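Local atomic coordinates of hypothetical protein PA3352 (Pseudomonas aeruginosa, PDB entry 2FUP), a protein that probably acts as a flagella synthesis protein of the FlgN family, whose members chaperone hook-associated proteins before their export. Residues 67-72 with 79-84; 7-12 with 92-97; 23-28 with 42-47; 17-22 with 96-101. All coordinates share one frame; numbering follows the deposited sequence.

Contact 1: 67-72 with 79-84; sequences REAGVS and ARYARE
V71 and Y81 mark the closest backbone approach, with their CA atoms 7.0 Å apart, where the chain leaving helix 39-68 passes the last turns of the short helix 75-82. A Schellman motif ends the longer helix just before V71. G70 is the residue that leaves helical geometry, with phi at 79°, and its N reaches back to R67 O at 3.0 Å. V71 then points its side chain toward 79-84, and A69, just before G70, aims its CB the same way. Two apolar touches result. The methyl CB of A69 meets the tyrosine ring of Y81 in the ring plane, 3.8 Å from CD1 and 4.0 Å from CE1, so A69 touches the ring at its edge. The ring reaches this place because its CG stands opposite the backbone N (chi1 -176°). The second touch is made by V71, whose CG1 branch lies 3.8 Å from R80 CG and 4.0 Å from R80 CB. The two side chains cross at about a right angle, and only the aliphatic root of R80 takes part: a bend at chi2 (66°) turns the rest of the chain, with its guanidinium, away from 67-72. Y81 also packs on I65 and L66 of helix 39-68 and on L91 of helix 88-114, which places this corner at the end of the helical bundle. With methyl and methylene groups meeting a ring edge, the contact is one of van der Waals packing at a largely solvent-accessible surface, with neither a hydrogen bond nor a salt bridge between the two segments.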
loop_
_atom_site.group_PDB
_atom_site.type_symbol
_atom_site.label_atom_id
_atom_site.label_comp_id
_atom_site.label_asym_id
_atom_site.label_seq_id
_atom_site.Cartn_x
_atom_site.Cartn_y
_atom_site.Cartn_z
ATOM N N ARG A 67 -3.759 -3.722 -16.971
ATOM C CA ARG A 67 -3.077 -4.071 -18.195
ATOM C C ARG A 67 -3.956 -4.887 -19.157
ATOM O O ARG A 67 -3.985 -4.612 -20.360
ATOM C CB ARG A 67 -1.835 -4.874 -17.814
ATOM C CG ARG A 67 -0.884 -5.447 -18.822
ATOM C CD ARG A 67 0.162 -6.286 -18.010
ATOM N NE ARG A 67 1.054 -5.461 -17.189
ATOM C CZ ARG A 67 1.400 -5.722 -15.957
ATOM N NH1 ARG A 67 0.921 -6.778 -15.316
ATOM N NH2 ARG A 67 2.242 -4.931 -15.299
ATOM N N GLU A 68 -4.694 -5.849 -18.605
ATOM C CA GLU A 68 -5.562 -6.682 -19.410
ATOM C C GLU A 68 -6.698 -5.870 -19.965
ATOM O O GLU A 68 -7.199 -6.184 -21.055
ATOM C CB GLU A 68 -6.082 -7.867 -18.615
ATOM C CG GLU A 68 -4.980 -8.836 -18.256
ATOM C CD GLU A 68 -5.505 -10.119 -17.541
ATOM O OE1 GLU A 68 -6.773 -10.297 -17.482
ATOM O OE2 GLU A 68 -4.671 -10.885 -16.994
ATOM N N ALA A 69 -7.110 -4.794 -19.291
ATOM C CA ALA A 69 -8.192 -3.917 -19.787
ATOM C C ALA A 69 -7.625 -2.969 -20.846
ATOM O O ALA A 69 -8.386 -2.212 -21.426
ATOM C CB ALA A 69 -8.780 -3.124 -18.620
ATOM N N GLY A 70 -6.334 -2.945 -21.052
ATOM C CA GLY A 70 -5.730 -2.107 -22.072
ATOM C C GLY A 70 -5.586 -0.663 -21.696
ATOM O O GLY A 70 -5.526 0.188 -22.589
ATOM N N VAL A 71 -5.561 -0.381 -20.386
ATOM C CA VAL A 71 -5.359 0.976 -19.913
ATOM C C VAL A 71 -3.987 1.182 -19.236
ATOM O O VAL A 71 -3.331 0.235 -18.816
ATOM C CB VAL A 71 -6.478 1.454 -18.952
ATOM C CG1 VAL A 71 -7.866 1.307 -19.589
ATOM C CG2 VAL A 71 -6.365 0.807 -17.559
ATOM N N SER A 72 -3.527 2.443 -19.114
ATOM C CA SER A 72 -2.250 2.741 -18.512
ATOM C C SER A 72 -2.267 2.511 -17.015
ATOM O O SER A 72 -3.308 2.558 -16.381
ATOM C CB SER A 72 -1.850 4.210 -18.803
ATOM O OG SER A 72 -2.918 5.122 -18.472
ATOM N N ALA A 79 -8.968 5.854 -14.277
ATOM C CA ALA A 79 -10.166 6.630 -14.631
ATOM C C ALA A 79 -10.857 6.156 -15.869
ATOM O O ALA A 79 -12.112 6.134 -15.975
ATOM C CB ALA A 79 -9.813 8.088 -14.742
ATOM N N ARG A 80 -10.090 5.730 -16.858
ATOM C CA ARG A 80 -10.678 5.127 -18.051
ATOM C C ARG A 80 -11.406 3.816 -17.756
ATOM O O ARG A 80 -12.496 3.554 -18.223
ATOM C CB ARG A 80 -9.618 4.898 -19.127
ATOM C CG ARG A 80 -10.164 4.217 -20.397
ATOM C CD ARG A 80 -11.157 5.097 -21.136
ATOM N NE ARG A 80 -12.059 4.305 -21.973
ATOM C CZ ARG A 80 -13.265 3.871 -21.604
ATOM N NH1 ARG A 80 -13.771 4.148 -20.408
ATOM N NH2 ARG A 80 -13.988 3.157 -22.458
ATOM N N TYR A 81 -10.754 2.992 -16.951
ATOM C CA TYR A 81 -11.387 1.759 -16.503
ATOM C C TYR A 81 -12.710 2.037 -15.778
ATOM O O TYR A 81 -13.685 1.303 -15.954
ATOM C CB TYR A 81 -10.427 1.035 -15.565
ATOM C CG TYR A 81 -10.875 -0.309 -15.069
ATOM C CD1 TYR A 81 -10.597 -1.442 -15.768
ATOM C CD2 TYR A 81 -11.550 -0.421 -13.866
ATOM C CE1 TYR A 81 -10.999 -2.680 -15.292
ATOM C CE2 TYR A 81 -11.971 -1.628 -13.376
ATOM C CZ TYR A 81 -11.684 -2.767 -14.089
ATOM O OH TYR A 81 -12.061 -4.027 -13.621
ATOM N N ALA A 82 -12.694 3.041 -14.930
ATOM C CA ALA A 82 -13.806 3.384 -14.064
ATOM C C ALA A 82 -14.991 4.062 -14.756
ATOM O O ALA A 82 -16.098 4.112 -14.189
ATOM C CB ALA A 82 -13.278 4.315 -12.993
ATOM N N ARG A 83 -14.713 4.662 -15.902
ATOM C CA ARG A 83 -15.608 5.651 -16.499
ATOM C C ARG A 83 -17.054 5.191 -16.578
ATOM O O ARG A 83 -17.949 5.981 -16.241
ATOM C CB ARG A 83 -15.052 6.035 -17.893
ATOM C CG ARG A 83 -15.876 7.019 -18.730
ATOM C CD ARG A 83 -15.417 6.968 -20.222
ATOM N NE ARG A 83 -14.002 7.316 -20.369
ATOM N N GLU A 84 -17.286 3.996 -17.076
ATOM C CA GLU A 84 -18.667 3.509 -17.239
ATOM C C GLU A 84 -19.102 2.527 -16.137
ATOM O O GLU A 84 -20.121 1.815 -16.295
ATOM C CB GLU A 84 -18.815 2.867 -18.597
ATOM C CG GLU A 84 -18.489 3.815 -19.749
ATOM C CD GLU A 84 -19.565 4.876 -19.954
#

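Contact 2: 7-12 with 92-97; sequences TLLDLF and LARGDE
F12 presents one face of its ring to the backbone of G95, whose N lies 4.0 Å above the ring plane and offset toward the rim, and ring atom CE1 comes to 3.5 Å from G95 CA. With no side chain on G95, the ring rests directly against the main chain. The other flat group, the guanidinium of R94, has A93 CB 3.6 Å above one face, also off-centre. This is the pairing of the first and third long helices of an up-down-up bundle: helices 7-34 and 88-114 run roughly parallel, their local axes 9.8 Å apart and 30° off alignment. R94 supplies its aliphatic half, CB meeting F12 CB at 3.9 Å and CG meeting L9 CD1 at 4.0 Å. Bends at chi2 (-69°) and chi3 (71°) then carry its charged end away from 7-12. G95 O hydrogen-bonds a (4S)-2-methyl-2,4-pentanediol, probably from the crystallisation liquor, beside F12. E90 takes R94 NH1, and E97 OE1 accepts both NE and NH2 in a side-on salt bridge, each at 2.9 Å; NE arrives nearly along the C-O axis of that oxygen, NH2 from above the carboxylate plane.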
loop_
_atom_site.group_PDB
_atom_site.type_symbol
_atom_site.label_atom_id
_atom_site.label_comp_id
_atom_site.label_asym_id
_atom_site.label_seq_id
_atom_site.Cartn_x
_atom_site.Cartn_y
_atom_site.Cartn_z
ATOM N N THR A 7 -13.622 -7.323 -8.186
ATOM C CA THR A 7 -12.214 -7.626 -7.818
ATOM C C THR A 7 -11.325 -6.440 -7.582
ATOM O O THR A 7 -10.616 -6.360 -6.608
ATOM C CB THR A 7 -11.590 -8.522 -8.851
ATOM O OG1 THR A 7 -12.461 -9.624 -9.092
ATOM C CG2 THR A 7 -10.241 -9.032 -8.435
ATOM N N LEU A 8 -11.331 -5.467 -8.485
ATOM C CA LEU A 8 -10.437 -4.343 -8.346
ATOM C C LEU A 8 -10.749 -3.544 -7.095
ATOM O O LEU A 8 -9.813 -3.147 -6.343
ATOM C CB LEU A 8 -10.425 -3.423 -9.562
ATOM C CG LEU A 8 -9.359 -2.365 -9.643
ATOM C CD1 LEU A 8 -7.981 -2.981 -9.625
ATOM C CD2 LEU A 8 -9.452 -1.530 -10.885
ATOM N N LEU A 9 -12.030 -3.286 -6.861
ATOM C CA LEU A 9 -12.385 -2.538 -5.688
ATOM C C LEU A 9 -12.016 -3.291 -4.421
ATOM O O LEU A 9 -11.560 -2.685 -3.452
ATOM C CB LEU A 9 -13.866 -2.163 -5.725
ATOM C CG LEU A 9 -14.353 -1.235 -4.596
ATOM C CD1 LEU A 9 -13.653 0.105 -4.577
ATOM C CD2 LEU A 9 -15.881 -1.000 -4.824
ATOM N N ASP A 10 -12.139 -4.608 -4.425
ATOM C CA ASP A 10 -11.768 -5.427 -3.252
ATOM C C ASP A 10 -10.289 -5.302 -3.013
ATOM O O ASP A 10 -9.845 -5.191 -1.870
ATOM C CB ASP A 10 -12.156 -6.874 -3.473
ATOM C CG ASP A 10 -11.962 -7.705 -2.263
ATOM O OD1 ASP A 10 -12.626 -7.472 -1.255
ATOM O OD2 ASP A 10 -11.204 -8.696 -2.355
ATOM N N LEU A 11 -9.496 -5.309 -4.085
ATOM C CA LEU A 11 -8.036 -5.168 -3.901
ATOM C C LEU A 11 -7.666 -3.834 -3.308
ATOM O O LEU A 11 -6.789 -3.727 -2.458
ATOM C CB LEU A 11 -7.340 -5.363 -5.245
ATOM C CG LEU A 11 -7.375 -6.780 -5.799
ATOM C CD1 LEU A 11 -7.022 -6.822 -7.260
ATOM C CD2 LEU A 11 -6.486 -7.695 -5.056
ATOM N N PHE A 12 -8.314 -2.779 -3.754
ATOM C CA PHE A 12 -8.065 -1.488 -3.154
ATOM C C PHE A 12 -8.477 -1.492 -1.695
ATOM O O PHE A 12 -7.748 -0.939 -0.869
ATOM C CB PHE A 12 -8.825 -0.371 -3.875
ATOM C CG PHE A 12 -8.136 0.138 -5.098
ATOM C CD1 PHE A 12 -6.892 0.736 -5.052
ATOM C CD2 PHE A 12 -8.736 0.055 -6.344
ATOM C CE1 PHE A 12 -6.262 1.195 -6.179
ATOM C CE2 PHE A 12 -8.072 0.526 -7.515
ATOM C CZ PHE A 12 -6.823 1.113 -7.419
ATOM N N LEU A 92 -11.862 5.289 -7.915
ATOM C CA LEU A 92 -10.979 6.469 -7.966
ATOM C C LEU A 92 -10.681 6.989 -6.539
ATOM O O LEU A 92 -9.517 7.290 -6.221
ATOM C CB LEU A 92 -11.542 7.561 -8.892
ATOM C CG LEU A 92 -11.345 7.221 -10.360
ATOM C CD1 LEU A 92 -12.254 8.221 -11.051
ATOM C CD2 LEU A 92 -9.929 7.336 -10.812
ATOM N N ALA A 93 -11.687 7.117 -5.684
ATOM C CA ALA A 93 -11.523 7.612 -4.347
ATOM C C ALA A 93 -10.567 6.694 -3.568
ATOM O O ALA A 93 -9.675 7.132 -2.815
ATOM C CB ALA A 93 -12.840 7.670 -3.654
ATOM N N ARG A 94 -10.784 5.377 -3.677
ATOM C CA ARG A 94 -9.910 4.427 -2.967
ATOM C C ARG A 94 -8.492 4.429 -3.543
ATOM O O ARG A 94 -7.536 4.332 -2.795
ATOM C CB ARG A 94 -10.544 3.011 -2.974
ATOM C CG ARG A 94 -11.890 2.941 -2.318
ATOM C CD ARG A 94 -11.922 3.135 -0.803
ATOM N NE ARG A 94 -11.665 4.470 -0.375
ATOM C CZ ARG A 94 -12.520 5.494 -0.275
ATOM N NH1 ARG A 94 -13.766 5.439 -0.677
ATOM N NH2 ARG A 94 -12.058 6.636 0.186
ATOM N N GLY A 95 -8.349 4.499 -4.862
ATOM C CA GLY A 95 -7.030 4.566 -5.431
ATOM C C GLY A 95 -6.286 5.766 -4.885
ATOM O O GLY A 95 -5.096 5.719 -4.599
ATOM N N ASP A 96 -6.947 6.930 -4.778
ATOM C CA ASP A 96 -6.285 8.147 -4.319
ATOM C C ASP A 96 -5.928 8.057 -2.820
ATOM O O ASP A 96 -4.905 8.556 -2.387
ATOM C CB ASP A 96 -7.201 9.366 -4.547
ATOM C CG ASP A 96 -7.439 9.671 -6.005
ATOM O OD1 ASP A 96 -6.582 9.286 -6.869
ATOM O OD2 ASP A 96 -8.451 10.358 -6.317
ATOM N N GLU A 97 -6.820 7.453 -2.045
ATOM C CA GLU A 97 -6.521 7.234 -0.637
ATOM C C GLU A 97 -5.332 6.306 -0.449
ATOM O O GLU A 97 -4.490 6.509 0.414
ATOM C CB GLU A 97 -7.714 6.664 0.099
ATOM C CG GLU A 97 -7.537 6.461 1.592
ATOM C CD GLU A 97 -8.787 5.935 2.287
ATOM O OE1 GLU A 97 -9.792 5.523 1.585
ATOM O OE2 GLU A 97 -8.702 5.946 3.554
#

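Contact 3: 23-28 with 42-47; sequences LQLVDE and QQLLGA
L25 and L44 stand where the two segments come nearest, CA to CA 6.6 Å; 23-28 and 42-47 run antiparallel at 171°, with 10.1 Å between their axes. L25 splits its two branches between partners: CD2 lies 4.0 Å from L44 CD2, whereas CD1 settles on A47, 3.7 Å from its CB and equally near its carbonyl O. The leucine chains of L25 and L44 slant across each other rather than lying alongside. Helices 7-34 and 39-68 are consecutive in the chain and joined by a short turn, so this is the inner face of an α-helical hairpin. V26, on the side of helix 7-34 turned away from 42-47, packs on A108 of helix 88-114, and N112 ND2 hydrogen-bonds V26 O. Toward the turn, E28 adds an acidic chain to the apolar seam. Its CG is set opposite the backbone N (chi1 -177°) and the chain stays extended (chi2 165°), which stretches it over L44: CG lies 3.9 Å and CD 3.7 Å from L44 CD2. The methyl therefore touches the stem and the carboxylate carbon alike. L44 CD1 rests 4.0 Å from the main-chain C of E28.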
loop_
_atom_site.group_PDB
_atom_site.type_symbol
_atom_site.label_atom_id
_atom_site.label_comp_id
_atom_site.label_asym_id
_atom_site.label_seq_id
_atom_site.Cartn_x
_atom_site.Cartn_y
_atom_site.Cartn_z
ATOM N N LEU A 23 1.318 1.632 8.344
ATOM C CA LEU A 23 1.635 2.958 8.872
ATOM C C LEU A 23 1.661 2.912 10.407
ATOM O O LEU A 23 2.510 3.524 11.044
ATOM C CB LEU A 23 0.615 3.953 8.325
ATOM C CG LEU A 23 0.839 5.391 8.668
ATOM C CD1 LEU A 23 2.192 5.901 8.195
ATOM C CD2 LEU A 23 -0.345 6.245 8.125
ATOM N N GLN A 24 0.666 2.258 11.006
ATOM C CA GLN A 24 0.620 2.133 12.452
ATOM C C GLN A 24 1.854 1.380 13.033
ATOM O O GLN A 24 2.446 1.764 14.036
ATOM C CB GLN A 24 -0.645 1.424 12.843
ATOM C CG GLN A 24 -1.871 2.319 12.629
ATOM C CD GLN A 24 -3.200 1.614 12.666
ATOM O OE1 GLN A 24 -3.375 0.669 13.412
ATOM N NE2 GLN A 24 -4.183 2.131 11.899
ATOM N N LEU A 25 2.240 0.284 12.347
ATOM C CA LEU A 25 3.449 -0.422 12.769
ATOM C C LEU A 25 4.721 0.418 12.625
ATOM O O LEU A 25 5.642 0.324 13.438
ATOM C CB LEU A 25 3.604 -1.761 12.038
ATOM C CG LEU A 25 2.570 -2.854 12.299
ATOM C CD1 LEU A 25 2.761 -4.006 11.341
ATOM C CD2 LEU A 25 2.629 -3.287 13.757
ATOM N N VAL A 26 4.788 1.209 11.551
ATOM C CA VAL A 26 5.939 2.117 11.417
ATOM C C VAL A 26 5.979 3.203 12.513
ATOM O O VAL A 26 7.038 3.556 13.069
ATOM C CB VAL A 26 5.980 2.775 10.011
ATOM C CG1 VAL A 26 7.132 3.791 9.930
ATOM C CG2 VAL A 26 6.164 1.732 9.001
ATOM N N ASP A 27 4.820 3.698 12.904
ATOM C CA ASP A 27 4.744 4.650 14.001
ATOM C C ASP A 27 5.103 3.945 15.326
ATOM O O ASP A 27 5.770 4.513 16.226
ATOM C CB ASP A 27 3.322 5.168 14.142
ATOM C CG ASP A 27 3.181 6.176 15.279
ATOM O OD1 ASP A 27 3.888 7.194 15.187
ATOM O OD2 ASP A 27 2.337 5.969 16.208
ATOM N N GLU A 28 4.654 2.690 15.488
ATOM C CA GLU A 28 4.948 1.941 16.692
ATOM C C GLU A 28 6.499 1.763 16.786
ATOM O O GLU A 28 7.119 1.827 17.853
ATOM C CB GLU A 28 4.197 0.610 16.671
ATOM C CG GLU A 28 4.390 -0.183 17.913
ATOM C CD GLU A 28 3.385 -1.328 18.083
ATOM O OE1 GLU A 28 2.429 -1.352 17.264
ATOM O OE2 GLU A 28 3.577 -2.218 18.960
ATOM N N GLN A 42 12.554 -6.362 16.453
ATOM C CA GLN A 42 12.458 -7.594 15.653
ATOM C C GLN A 42 11.030 -8.056 15.436
ATOM O O GLN A 42 10.662 -8.536 14.361
ATOM C CB GLN A 42 13.264 -8.732 16.290
ATOM C CG GLN A 42 13.176 -10.081 15.553
ATOM C CD GLN A 42 14.082 -11.121 16.198
ATOM O OE1 GLN A 42 14.481 -10.999 17.369
ATOM N NE2 GLN A 42 14.413 -12.161 15.435
ATOM N N GLN A 43 10.206 -7.912 16.477
ATOM C CA GLN A 43 8.820 -8.351 16.406
ATOM C C GLN A 43 7.986 -7.481 15.472
ATOM O O GLN A 43 7.099 -7.939 14.757
ATOM C CB GLN A 43 8.209 -8.408 17.818
ATOM C CG GLN A 43 8.878 -9.371 18.739
ATOM C CD GLN A 43 9.270 -10.691 18.107
ATOM O OE1 GLN A 43 8.454 -11.349 17.446
ATOM N NE2 GLN A 43 10.527 -11.077 18.272
ATOM N N LEU A 44 8.276 -6.177 15.482
ATOM C CA LEU A 44 7.617 -5.257 14.565
ATOM C C LEU A 44 7.997 -5.531 13.115
ATOM O O LEU A 44 7.149 -5.464 12.219
ATOM C CB LEU A 44 7.929 -3.793 14.936
ATOM C CG LEU A 44 7.301 -3.376 16.291
ATOM C CD1 LEU A 44 7.793 -2.040 16.683
ATOM C CD2 LEU A 44 5.811 -3.390 16.209
ATOM N N LEU A 45 9.259 -5.852 12.904
ATOM C CA LEU A 45 9.676 -6.328 11.524
ATOM C C LEU A 45 8.854 -7.551 11.112
ATOM O O LEU A 45 8.433 -7.660 9.969
ATOM C CB LEU A 45 11.170 -6.648 11.459
ATOM C CG LEU A 45 11.694 -7.136 10.095
ATOM C CD1 LEU A 45 11.427 -6.072 9.007
ATOM C CD2 LEU A 45 13.178 -7.478 10.162
ATOM N N GLY A 46 8.653 -8.486 12.032
ATOM C CA GLY A 46 7.908 -9.722 11.744
ATOM C C GLY A 46 6.458 -9.394 11.453
ATOM O O GLY A 46 5.836 -10.016 10.624
ATOM N N ALA A 47 5.919 -8.400 12.129
ATOM C CA ALA A 47 4.557 -7.996 11.884
ATOM C C ALA A 47 4.383 -7.305 10.525
ATOM O O ALA A 47 3.301 -7.375 9.910
ATOM C CB ALA A 47 4.076 -7.073 13.019
#

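Contact 4: 17-22 with 96-101; sequences GHANQL and DELGEL
A19 and L101 face each other across the roughly parallel helices, CB to CB 3.9 Å, and their CA atoms, only 6.1 Å apart, are the nearest pair of the contact. The small methyl of A19 also takes L98 CD1 at 4.0 Å. L98 reaches it although its CB does not aim at A19: chi1 near -176° lays CG beside the carbonyl carbon, and with chi2 near 61° the CD1 branch swings back to the other helix. N20 behaves similarly, its amide end coming closer than its CB direction suggests. With CG opposite its own carbonyl carbon (chi1 -87°), the amide lies aslant over the forked end of L101, OD1 3.4 Å from CD2 and ND2 3.9 Å from CD1. Both leucine methyls thus serve as the bed for the amide. The segments, 9.7 Å apart at their axes, belong to the first and third long helices (7-34 and 88-114) of an up-down-up bundle, and this is buried core; L101 also packs on I16, and L98 on F12 and D15, all of helix 7-34, as well as on R62 of helix 39-68. At the flank, a water accepts from N20 ND2 at 3.0 Å and donates a hydrogen bond to E97 OE2. The latter leg, at 2.5 Å, is unusually short and its exact length doubtful.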
loop_
_atom_site.group_PDB
_atom_site.type_symbol
_atom_site.label_atom_id
_atom_site.label_comp_id
_atom_site.label_asym_id
_atom_site.label_seq_id
_atom_site.Cartn_x
_atom_site.Cartn_y
_atom_site.Cartn_z
ATOM N N GLY A 17 -6.555 -1.204 4.018
ATOM C CA GLY A 17 -6.459 -1.796 5.377
ATOM C C GLY A 17 -5.016 -2.124 5.656
ATOM O O GLY A 17 -4.537 -1.857 6.756
ATOM N N HIS A 18 -4.344 -2.789 4.715
ATOM C CA HIS A 18 -2.957 -3.180 4.991
ATOM C C HIS A 18 -2.027 -1.961 5.103
ATOM O O HIS A 18 -1.110 -1.983 5.921
ATOM C CB HIS A 18 -2.440 -4.176 3.966
ATOM C CG HIS A 18 -3.256 -5.412 3.873
ATOM N ND1 HIS A 18 -3.801 -6.031 4.973
ATOM C CD2 HIS A 18 -3.602 -6.156 2.799
ATOM C CE1 HIS A 18 -4.435 -7.132 4.572
ATOM N NE2 HIS A 18 -4.368 -7.200 3.254
ATOM N N ALA A 19 -2.231 -0.930 4.288
ATOM C CA ALA A 19 -1.417 0.266 4.363
ATOM C C ALA A 19 -1.650 1.004 5.668
ATOM O O ALA A 19 -0.729 1.511 6.261
ATOM C CB ALA A 19 -1.678 1.163 3.183
ATOM N N ASN A 20 -2.895 1.078 6.120
ATOM C CA ASN A 20 -3.138 1.654 7.451
ATOM C C ASN A 20 -2.404 0.851 8.547
ATOM O O ASN A 20 -1.795 1.454 9.431
ATOM C CB ASN A 20 -4.625 1.669 7.742
ATOM C CG ASN A 20 -5.302 2.908 7.233
ATOM O OD1 ASN A 20 -4.866 4.023 7.513
ATOM N ND2 ASN A 20 -6.430 2.723 6.529
ATOM N N GLN A 21 -2.476 -0.474 8.473
ATOM C CA GLN A 21 -1.820 -1.267 9.483
ATOM C C GLN A 21 -0.305 -1.040 9.406
ATOM O O GLN A 21 0.381 -0.965 10.433
ATOM C CB GLN A 21 -2.240 -2.721 9.426
ATOM C CG GLN A 21 -3.673 -2.854 9.948
ATOM C CD GLN A 21 -3.997 -4.257 10.378
ATOM O OE1 GLN A 21 -3.546 -5.203 9.759
ATOM N NE2 GLN A 21 -4.768 -4.403 11.466
ATOM N N LEU A 22 0.239 -0.985 8.191
ATOM C CA LEU A 22 1.692 -0.750 8.019
ATOM C C LEU A 22 2.108 0.593 8.641
ATOM O O LEU A 22 3.060 0.684 9.393
ATOM C CB LEU A 22 2.061 -0.835 6.522
ATOM C CG LEU A 22 3.540 -0.703 6.234
ATOM C CD1 LEU A 22 4.366 -1.744 6.913
ATOM C CD2 LEU A 22 3.787 -0.744 4.715
ATOM N N ASP A 96 -6.947 6.930 -4.778
ATOM C CA ASP A 96 -6.285 8.147 -4.319
ATOM C C ASP A 96 -5.928 8.057 -2.820
ATOM O O ASP A 96 -4.905 8.556 -2.387
ATOM C CB ASP A 96 -7.201 9.366 -4.547
ATOM C CG ASP A 96 -7.439 9.671 -6.005
ATOM O OD1 ASP A 96 -6.582 9.286 -6.869
ATOM O OD2 ASP A 96 -8.451 10.358 -6.317
ATOM N N GLU A 97 -6.820 7.453 -2.045
ATOM C CA GLU A 97 -6.521 7.234 -0.637
ATOM C C GLU A 97 -5.332 6.306 -0.449
ATOM O O GLU A 97 -4.490 6.509 0.414
ATOM C CB GLU A 97 -7.714 6.664 0.099
ATOM C CG GLU A 97 -7.537 6.461 1.592
ATOM C CD GLU A 97 -8.787 5.935 2.287
ATOM O OE1 GLU A 97 -9.792 5.523 1.585
ATOM O OE2 GLU A 97 -8.702 5.946 3.554
ATOM N N LEU A 98 -5.310 5.210 -1.194
ATOM C CA LEU A 98 -4.151 4.326 -1.153
ATOM C C LEU A 98 -2.888 5.025 -1.527
ATOM O O LEU A 98 -1.864 4.858 -0.872
ATOM C CB LEU A 98 -4.386 3.102 -2.044
ATOM C CG LEU A 98 -3.276 2.049 -2.006
ATOM C CD1 LEU A 98 -3.067 1.453 -0.599
ATOM C CD2 LEU A 98 -3.483 0.944 -3.032
ATOM N N GLY A 99 -2.900 5.855 -2.587
ATOM C CA GLY A 99 -1.687 6.559 -2.937
ATOM C C GLY A 99 -1.200 7.448 -1.812
ATOM O O GLY A 99 -0.000 7.501 -1.505
ATOM N N GLU A 100 -2.116 8.136 -1.090
ATOM C CA GLU A 100 -1.697 8.964 0.021
ATOM C C GLU A 100 -1.100 8.092 1.136
ATOM O O GLU A 100 -0.061 8.441 1.680
ATOM C CB GLU A 100 -2.912 9.677 0.583
ATOM C CG GLU A 100 -2.624 10.579 1.725
ATOM C CD GLU A 100 -3.897 11.201 2.261
ATOM O OE1 GLU A 100 -4.493 12.044 1.605
ATOM O OE2 GLU A 100 -4.284 10.869 3.396
ATOM N N LEU A 101 -1.763 6.983 1.438
ATOM C CA LEU A 101 -1.279 6.133 2.547
ATOM C C LEU A 101 0.079 5.543 2.224
ATOM O O LEU A 101 0.920 5.448 3.111
ATOM C CB LEU A 101 -2.267 5.014 2.811
ATOM C CG LEU A 101 -3.565 5.379 3.545
ATOM C CD1 LEU A 101 -4.600 4.281 3.508
ATOM C CD2 LEU A 101 -3.256 5.711 5.042
HETATM O O HOH W 1 -8.522 4.595 5.609
#

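Overall arrangement
Contacts 2 and 4 are successive levels of one interface, helix 7-34 against helix 88-114, with centres 10 Å apart; they share D96 and E97 and touch through F12 CD1 and L98 CD2, 4.0 Å apart. Contact 3 continues along helix 7-34 but turns to helix 39-68, its centre 15 Å from contact 4, with L23 meeting L101. Contact 1 closes the opposite end, centred 35 Å from contact 3, and joins contact 2 where Y81 CE2 lies 3.5 Å from L8 CD2. F12 and L98 each lie beside a bound (4S)-2-methyl-2,4-pentanediol, at about 3 and 4 Å from their side chains; such a molecule, probably from the crystallisation liquor, may mark a pocket near contacts 2 and 4.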